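Adenosine kinase (Sinorhizobium meliloti, PDB 3UBO) probably transfers the gamma-phosphate of ATP to adenosine, giving AMP and ADP, as a member of the pfkB family of carbohydrate kinases. Local coordinates at residues M187-S192 with V214-Q219; G125-N130 with V272-G277. All coordinates share one frame; numbering follows the deposited sequence.

Contact 1: M187-S192 with V214-Q219. With ADP (adenosine-5'-diphosphate), chain D.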
loop_
_atom_site.group_PDB
_atom_site.type_symbol
_atom_site.label_atom_id
_atom_site.label_comp_id
_atom_site.label_asym_id
_atom_site.label_seq_id
_atom_site.Cartn_x
_atom_site.Cartn_y
_atom_site.Cartn_z
HETATM N N MSE A 187 -7.697 22.011 -16.271
HETATM C CA MSE A 187 -8.235 21.587 -14.984
HETATM C C MSE A 187 -9.208 20.402 -14.944
HETATM O O MSE A 187 -9.994 20.201 -15.848
HETATM C CB MSE A 187 -8.925 22.753 -14.305
HETATM C CG MSE A 187 -10.428 22.828 -14.632
HETATM SE SE MSE A 187 -11.206 24.526 -13.912
HETATM C CE MSE A 187 -10.960 24.254 -11.941
ATOM N N THR A 188 -9.199 19.663 -13.835
ATOM C CA THR A 188 -10.320 18.757 -13.508
ATOM C C THR A 188 -11.341 19.421 -12.578
ATOM O O THR A 188 -10.962 20.134 -11.673
ATOM C CB THR A 188 -9.825 17.543 -12.765
ATOM O OG1 THR A 188 -10.847 17.162 -11.862
ATOM C CG2 THR A 188 -8.624 17.883 -11.930
ATOM N N LEU A 189 -12.624 19.184 -12.758
ATOM C CA LEU A 189 -13.589 19.707 -11.787
ATOM C C LEU A 189 -13.582 18.990 -10.420
ATOM O O LEU A 189 -14.354 19.316 -9.509
ATOM C CB LEU A 189 -14.985 19.599 -12.369
ATOM C CG LEU A 189 -15.386 20.802 -13.195
ATOM C CD1 LEU A 189 -14.132 21.426 -13.688
ATOM C CD2 LEU A 189 -16.288 20.378 -14.314
ATOM N N SER A 190 -12.772 17.940 -10.319
ATOM C CA SER A 190 -12.548 17.253 -9.052
ATOM C C SER A 190 -13.721 16.410 -8.532
ATOM O O SER A 190 -13.624 15.161 -8.493
ATOM C CB SER A 190 -12.134 18.281 -8.026
ATOM O OG SER A 190 -10.823 18.752 -8.340
ATOM N N ASP A 191 -14.821 17.071 -8.155
ATOM C CA ASP A 191 -15.880 16.409 -7.409
ATOM C C ASP A 191 -17.144 17.205 -7.538
ATOM O O ASP A 191 -17.128 18.419 -7.674
ATOM C CB ASP A 191 -15.414 16.233 -5.942
ATOM C CG ASP A 191 -16.529 15.857 -4.996
ATOM O OD1 ASP A 191 -17.293 14.860 -5.184
ATOM O OD2 ASP A 191 -16.633 16.621 -4.023
ATOM N N SER A 192 -18.266 16.534 -7.519
ATOM C CA SER A 192 -19.464 17.282 -7.785
ATOM C C SER A 192 -19.874 18.185 -6.637
ATOM O O SER A 192 -20.820 18.929 -6.777
ATOM C CB SER A 192 -20.616 16.383 -8.219
ATOM O OG SER A 192 -21.269 15.854 -7.094
ATOM N N VAL A 214 -10.895 21.609 -19.969
ATOM C CA VAL A 214 -11.680 21.167 -18.811
ATOM C C VAL A 214 -11.970 19.652 -18.750
ATOM O O VAL A 214 -12.755 19.140 -19.582
ATOM C CB VAL A 214 -12.998 21.944 -18.756
ATOM C CG1 VAL A 214 -14.012 21.265 -17.854
ATOM C CG2 VAL A 214 -12.713 23.331 -18.295
ATOM N N PHE A 215 -11.362 18.916 -17.802
ATOM C CA PHE A 215 -11.772 17.493 -17.553
ATOM C C PHE A 215 -12.805 17.434 -16.429
ATOM O O PHE A 215 -12.682 18.180 -15.427
ATOM C CB PHE A 215 -10.600 16.588 -17.170
ATOM C CG PHE A 215 -9.495 16.540 -18.187
ATOM C CD1 PHE A 215 -9.321 15.409 -18.969
ATOM C CD2 PHE A 215 -8.601 17.629 -18.341
ATOM C CE1 PHE A 215 -8.300 15.336 -19.887
ATOM C CE2 PHE A 215 -7.578 17.575 -19.283
ATOM C CZ PHE A 215 -7.446 16.404 -20.073
ATOM N N ALA A 216 -13.807 16.581 -16.604
ATOM C CA ALA A 216 -14.896 16.398 -15.657
ATOM C C ALA A 216 -15.603 15.007 -15.819
ATOM O O ALA A 216 -15.468 14.318 -16.869
ATOM C CB ALA A 216 -15.890 17.508 -15.821
ATOM N N ASN A 217 -16.355 14.565 -14.807
ATOM C CA ASN A 217 -17.173 13.376 -15.036
ATOM C C ASN A 217 -18.589 13.896 -15.289
ATOM O O ASN A 217 -18.821 15.099 -15.204
ATOM C CB ASN A 217 -17.046 12.323 -13.908
ATOM C CG ASN A 217 -17.468 12.862 -12.536
ATOM O OD1 ASN A 217 -18.427 13.626 -12.423
ATOM N ND2 ASN A 217 -16.764 12.438 -11.486
ATOM N N ARG A 218 -19.521 13.019 -15.612
ATOM C CA ARG A 218 -20.843 13.456 -15.972
ATOM C C ARG A 218 -21.543 14.232 -14.865
ATOM O O ARG A 218 -22.014 15.324 -15.102
ATOM C CB ARG A 218 -21.631 12.265 -16.411
ATOM C CG ARG A 218 -23.063 12.518 -16.616
ATOM C CD ARG A 218 -23.745 11.164 -16.828
ATOM N NE ARG A 218 -25.020 11.310 -17.498
ATOM C CZ ARG A 218 -25.228 10.955 -18.765
ATOM N NH1 ARG A 218 -24.225 10.424 -19.491
ATOM N NH2 ARG A 218 -26.444 11.116 -19.306
ATOM N N GLN A 219 -21.599 13.720 -13.642
ATOM C CA GLN A 219 -22.287 14.466 -12.570
ATOM C C GLN A 219 -21.744 15.896 -12.410
ATOM O O GLN A 219 -22.506 16.860 -12.286
ATOM C CB GLN A 219 -22.254 13.696 -11.236
ATOM C CG GLN A 219 -23.288 12.567 -11.163
ATOM C CD GLN A 219 -24.641 12.925 -11.834
ATOM O OE1 GLN A 219 -25.158 14.057 -11.708
ATOM N NE2 GLN A 219 -25.209 11.963 -12.546
HETATM P PB ADP D . -14.712 9.530 -11.925
HETATM O O1B ADP D . -15.749 9.920 -10.688
HETATM O O2B ADP D . -13.822 10.788 -12.587
HETATM O O3B ADP D . -13.762 8.467 -11.502
HETATM P PA ADP D . -16.063 8.062 -14.290
HETATM O O1A ADP D . -17.450 7.275 -13.876
HETATM O O2A ADP D . -16.300 8.882 -15.478
HETATM O O3A ADP D . -15.971 9.004 -12.892
HETATM O "O5'" ADP D . -14.739 7.086 -14.630
HETATM C "C5'" ADP D . -13.520 7.675 -15.068
HETATM C "C4'" ADP D . -12.798 6.817 -16.158
HETATM O "O4'" ADP D . -12.209 5.494 -15.744
HETATM C "C3'" ADP D . -13.663 6.366 -17.451
HETATM O "O3'" ADP D . -14.050 7.326 -18.417
HETATM C "C2'" ADP D . -13.092 5.017 -17.873
HETATM O "O2'" ADP D . -12.057 4.930 -18.864
HETATM C "C1'" ADP D . -12.819 4.443 -16.512
HETATM N N9 ADP D . -14.005 3.798 -15.869
HETATM C C8 ADP D . -14.825 4.293 -14.879
HETATM N N7 ADP D . -15.855 3.311 -14.560
HETATM C C5 ADP D . -15.655 2.189 -15.413
HETATM C C6 ADP D . -16.356 0.896 -15.535
HETATM N N6 ADP D . -17.485 0.584 -14.637
HETATM N N1 ADP D . -15.913 -0.023 -16.434
HETATM C C2 ADP D . -14.793 0.236 -17.244
HETATM N N3 ADP D . -14.104 1.500 -17.153
HETATM C C4 ADP D . -14.532 2.447 -16.225
#
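Phe215 N donates to Met187 O at 2.7 Å and Leu189 N to Phe215 O at 2.9 Å, parallel pairing between the adjacent strands 184-188 and 213-217 in the central sheet of a ribokinase-like fold. The bridged pairs are Met187 with Val214 and Thr188 with Phe215, and both the N-H and the C=O of Phe215 are tied to strand 184-188. Met187 O also sits at the edge of the Phe215 ring, in its plane; Phe286, from helix 278-290, meets that ring edge-to-face.

On the face of the sheet that carries Met187 and Val214 the packing is apolar. The selenomethionine Met187 brings CG to 4.3 Å from Val214 CG2. Just past the last bridge Leu189 joins in, laying CD2 against Ala216 CB and holding CD1 4.2 Å from Val214 CG1.

Polar groups take over where the strands end. Thr188 OG1 accepts from Ser190 N at 2.6 Å, an ST turn just where the strand ends. Replacing Thr188 with an alanine removes that acceptor, and would probably leave Ser190 N without its mate and the turn freer to shift. Asn217 caps helix 218-224 through OD1; with CG between its backbone N and carbonyl carbon (chi1 60°), its ND2 reaches ADP O1B at 2.8 Å in a weak bond. Chemically, an apolar, backbone-bonded part of the sheet gives way, at the C-terminal ends of its strands, to polar groups, one of which, Asn217, meets the beta-phosphate of ADP.

Contact 2: G125-N130 with V272-G277. With ADN (adenosine), chain C.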
loop_
_atom_site.group_PDB
_atom_site.type_symbol
_atom_site.label_atom_id
_atom_site.label_comp_id
_atom_site.label_asym_id
_atom_site.label_seq_id
_atom_site.Cartn_x
_atom_site.Cartn_y
_atom_site.Cartn_z
ATOM N N GLY A 125 -16.907 -0.867 -5.778
ATOM C CA GLY A 125 -15.702 -0.286 -6.324
ATOM C C GLY A 125 -15.842 1.206 -6.224
ATOM O O GLY A 125 -14.905 1.940 -6.569
ATOM N N GLU A 126 -16.987 1.667 -5.731
ATOM C CA GLU A 126 -17.169 3.078 -5.427
ATOM C C GLU A 126 -16.224 3.427 -4.287
ATOM O O GLU A 126 -15.809 2.547 -3.532
ATOM C CB GLU A 126 -18.615 3.364 -5.026
ATOM C CG GLU A 126 -19.445 4.020 -6.119
ATOM C CD GLU A 126 -18.592 4.741 -7.144
ATOM O OE1 GLU A 126 -18.058 5.822 -6.821
ATOM O OE2 GLU A 126 -18.456 4.226 -8.274
ATOM N N ARG A 127 -15.874 4.702 -4.158
ATOM C CA ARG A 127 -14.929 5.091 -3.176
ATOM C C ARG A 127 -15.466 6.351 -2.528
ATOM O O ARG A 127 -15.997 7.213 -3.205
ATOM C CB ARG A 127 -13.540 5.255 -3.816
ATOM C CG ARG A 127 -13.468 6.191 -5.007
ATOM C CD ARG A 127 -13.237 7.609 -4.521
ATOM N NE ARG A 127 -13.037 8.626 -5.578
ATOM C CZ ARG A 127 -13.911 9.574 -5.917
ATOM N NH1 ARG A 127 -15.098 9.671 -5.302
ATOM N NH2 ARG A 127 -13.586 10.413 -6.892
ATOM N N SER A 128 -15.360 6.442 -1.200
ATOM C CA SER A 128 -15.865 7.607 -0.443
ATOM C C SER A 128 -14.729 8.233 0.376
ATOM O O SER A 128 -14.071 7.552 1.184
ATOM C CB SER A 128 -17.081 7.241 0.424
ATOM O OG SER A 128 -18.106 6.717 -0.386
HETATM N N MSE A 129 -14.437 9.507 0.119
HETATM C CA MSE A 129 -13.209 10.033 0.639
HETATM C C MSE A 129 -13.430 11.080 1.767
HETATM O O MSE A 129 -14.450 11.744 1.827
HETATM C CB MSE A 129 -12.347 10.558 -0.488
HETATM C CG MSE A 129 -11.830 9.518 -1.483
HETATM SE SE MSE A 129 -10.948 10.343 -3.119
HETATM C CE MSE A 129 -12.568 11.479 -3.494
ATOM N N ASN A 130 -12.467 11.197 2.665
ATOM C CA ASN A 130 -12.650 12.003 3.819
ATOM C C ASN A 130 -11.261 12.506 4.060
ATOM O O ASN A 130 -10.360 11.775 4.513
ATOM C CB ASN A 130 -13.125 11.139 4.988
ATOM C CG ASN A 130 -14.536 10.591 4.808
ATOM O OD1 ASN A 130 -15.529 11.305 5.044
ATOM N ND2 ASN A 130 -14.630 9.295 4.448
ATOM N N VAL A 272 -14.434 -4.393 -11.288
ATOM C CA VAL A 272 -14.321 -3.079 -10.714
ATOM C C VAL A 272 -13.815 -3.182 -9.244
ATOM O O VAL A 272 -14.603 -3.316 -8.323
ATOM C CB VAL A 272 -15.663 -2.350 -10.885
ATOM C CG1 VAL A 272 -15.555 -0.935 -10.410
ATOM C CG2 VAL A 272 -16.046 -2.398 -12.348
ATOM N N VAL A 273 -12.498 -3.155 -9.040
ATOM C CA VAL A 273 -11.926 -3.329 -7.725
ATOM C C VAL A 273 -12.022 -2.027 -6.905
ATOM O O VAL A 273 -12.700 -1.968 -5.857
ATOM C CB VAL A 273 -10.460 -3.791 -7.783
ATOM C CG1 VAL A 273 -9.895 -3.890 -6.339
ATOM C CG2 VAL A 273 -10.305 -5.086 -8.600
ATOM N N ASP A 274 -11.347 -0.976 -7.376
ATOM C CA ASP A 274 -11.317 0.311 -6.696
ATOM C C ASP A 274 -11.309 1.390 -7.766
ATOM O O ASP A 274 -10.339 1.569 -8.473
ATOM C CB ASP A 274 -10.092 0.389 -5.767
ATOM C CG ASP A 274 -9.943 1.746 -5.073
ATOM O OD1 ASP A 274 -10.942 2.500 -4.925
ATOM O OD2 ASP A 274 -8.769 2.092 -4.695
ATOM N N THR A 275 -12.419 2.088 -7.867
ATOM C CA THR A 275 -12.554 3.276 -8.697
ATOM C C THR A 275 -11.601 4.469 -8.385
ATOM O O THR A 275 -11.274 5.278 -9.248
ATOM C CB THR A 275 -14.008 3.706 -8.650
ATOM O OG1 THR A 275 -14.613 3.126 -9.761
ATOM C CG2 THR A 275 -14.202 5.152 -8.762
ATOM N N THR A 276 -11.164 4.594 -7.155
ATOM C CA THR A 276 -10.192 5.603 -6.806
ATOM C C THR A 276 -9.107 5.761 -7.872
ATOM O O THR A 276 -8.467 4.771 -8.282
ATOM C CB THR A 276 -9.561 5.240 -5.437
ATOM O OG1 THR A 276 -10.578 5.386 -4.456
ATOM C CG2 THR A 276 -8.371 6.105 -5.103
ATOM N N GLY A 277 -8.945 6.978 -8.357
ATOM C CA GLY A 277 -7.885 7.311 -9.277
ATOM C C GLY A 277 -8.191 7.284 -10.749
ATOM O O GLY A 277 -7.323 7.539 -11.544
HETATM O "O5'" ADN C . -9.785 10.952 -7.369
HETATM C "C5'" ADN C . -8.692 10.090 -6.876
HETATM C "C4'" ADN C . -7.796 10.753 -5.773
HETATM O "O4'" ADN C . -8.430 11.855 -5.113
HETATM C "C3'" ADN C . -7.012 10.007 -4.571
HETATM O "O3'" ADN C . -5.844 9.239 -4.726
HETATM C "C2'" ADN C . -6.866 11.146 -3.507
HETATM O "O2'" ADN C . -5.540 11.350 -2.976
HETATM C "C1'" ADN C . -7.460 12.291 -4.227
HETATM N N9 ADN C . -8.116 13.249 -3.287
HETATM C C8 ADN C . -9.125 13.068 -2.297
HETATM N N7 ADN C . -9.512 14.329 -1.770
HETATM C C5 ADN C . -8.742 15.289 -2.451
HETATM C C6 ADN C . -8.664 16.705 -2.344
HETATM N N6 ADN C . -9.498 17.446 -1.437
HETATM N N1 ADN C . -7.743 17.398 -3.212
HETATM C C2 ADN C . -6.935 16.669 -4.144
HETATM N N3 ADN C . -6.982 15.260 -4.283
HETATM C C4 ADN C . -7.879 14.604 -3.407
#
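Arg127 and Thr276 cross at the heart of this contact, the CB and CG of the arginine passing beside the threonine OG1. With CG between the backbone N and the carbonyl carbon (chi1 54°) and the chain bent again at chi2 (87°), the arginine runs past Thr276 toward adenosine, where NH2 stands 3.9 Å from ADN O5', near but not hydrogen-bonded. One face of the guanidinium lies under Met129 CE, which sits over its centre, and the selenium of Met129, a selenomethionine, lies 3.4 Å from ADN C8. At the loop end of the segment, before the strand begins, Thr275 N donates to Gly125 O, a backbone bond whose acceptor is less surely placed. Gly125 CA also points its hydrogen at Val273 O, and a side chain on this glycine would run into Val272 CG1.

The next shell fixes Thr276. Asp274 OD1 takes two bonds from it: OG1 comes in on the syn side at 2.9 Å, close to the carboxylate plane, and the backbone N approaches from above that plane at 3.1 Å, closing an Asx turn. The other oxygen, OD2, is held by Gly315 N, so the carboxylate is gripped at both ends. Gly277 follows as the N-cap of helix 278-290, its N 3.5 Å from ADN C5'. Residues 274-277 open the DTxGAGD signature of the family, whose helix start forms the anion hole in relatives. Bracing this loop against strand 127-132 of the lid sheet therefore joins lid and large domain around the 5' end of adenosine, where Arg127 and Met129 line the pocket.

Overall arrangement
Both contacts are buried and both border the bound ligands, yet they hold different parts of the fold. Contact 1 lies within the central parallel sheet, its centre about 9 Å from that of the chain, and joins adjacent strands by regular backbone bonds and aliphatic packing. Contact 2, its centre about 13 Å out, ties a strand of the five-stranded lid sheet to an irregular loop, and depends more on turns, a carboxylate and an arginine. The centres of contacts 1 and 2 are about 16 Å apart. Helix 278-290 links them: it starts where 272-277 ends and carries Phe286 to Phe215. Contact 1 meets ADP alone through Asn217, while contact 2 lines the adenosine pocket and also touches ADP through Val272.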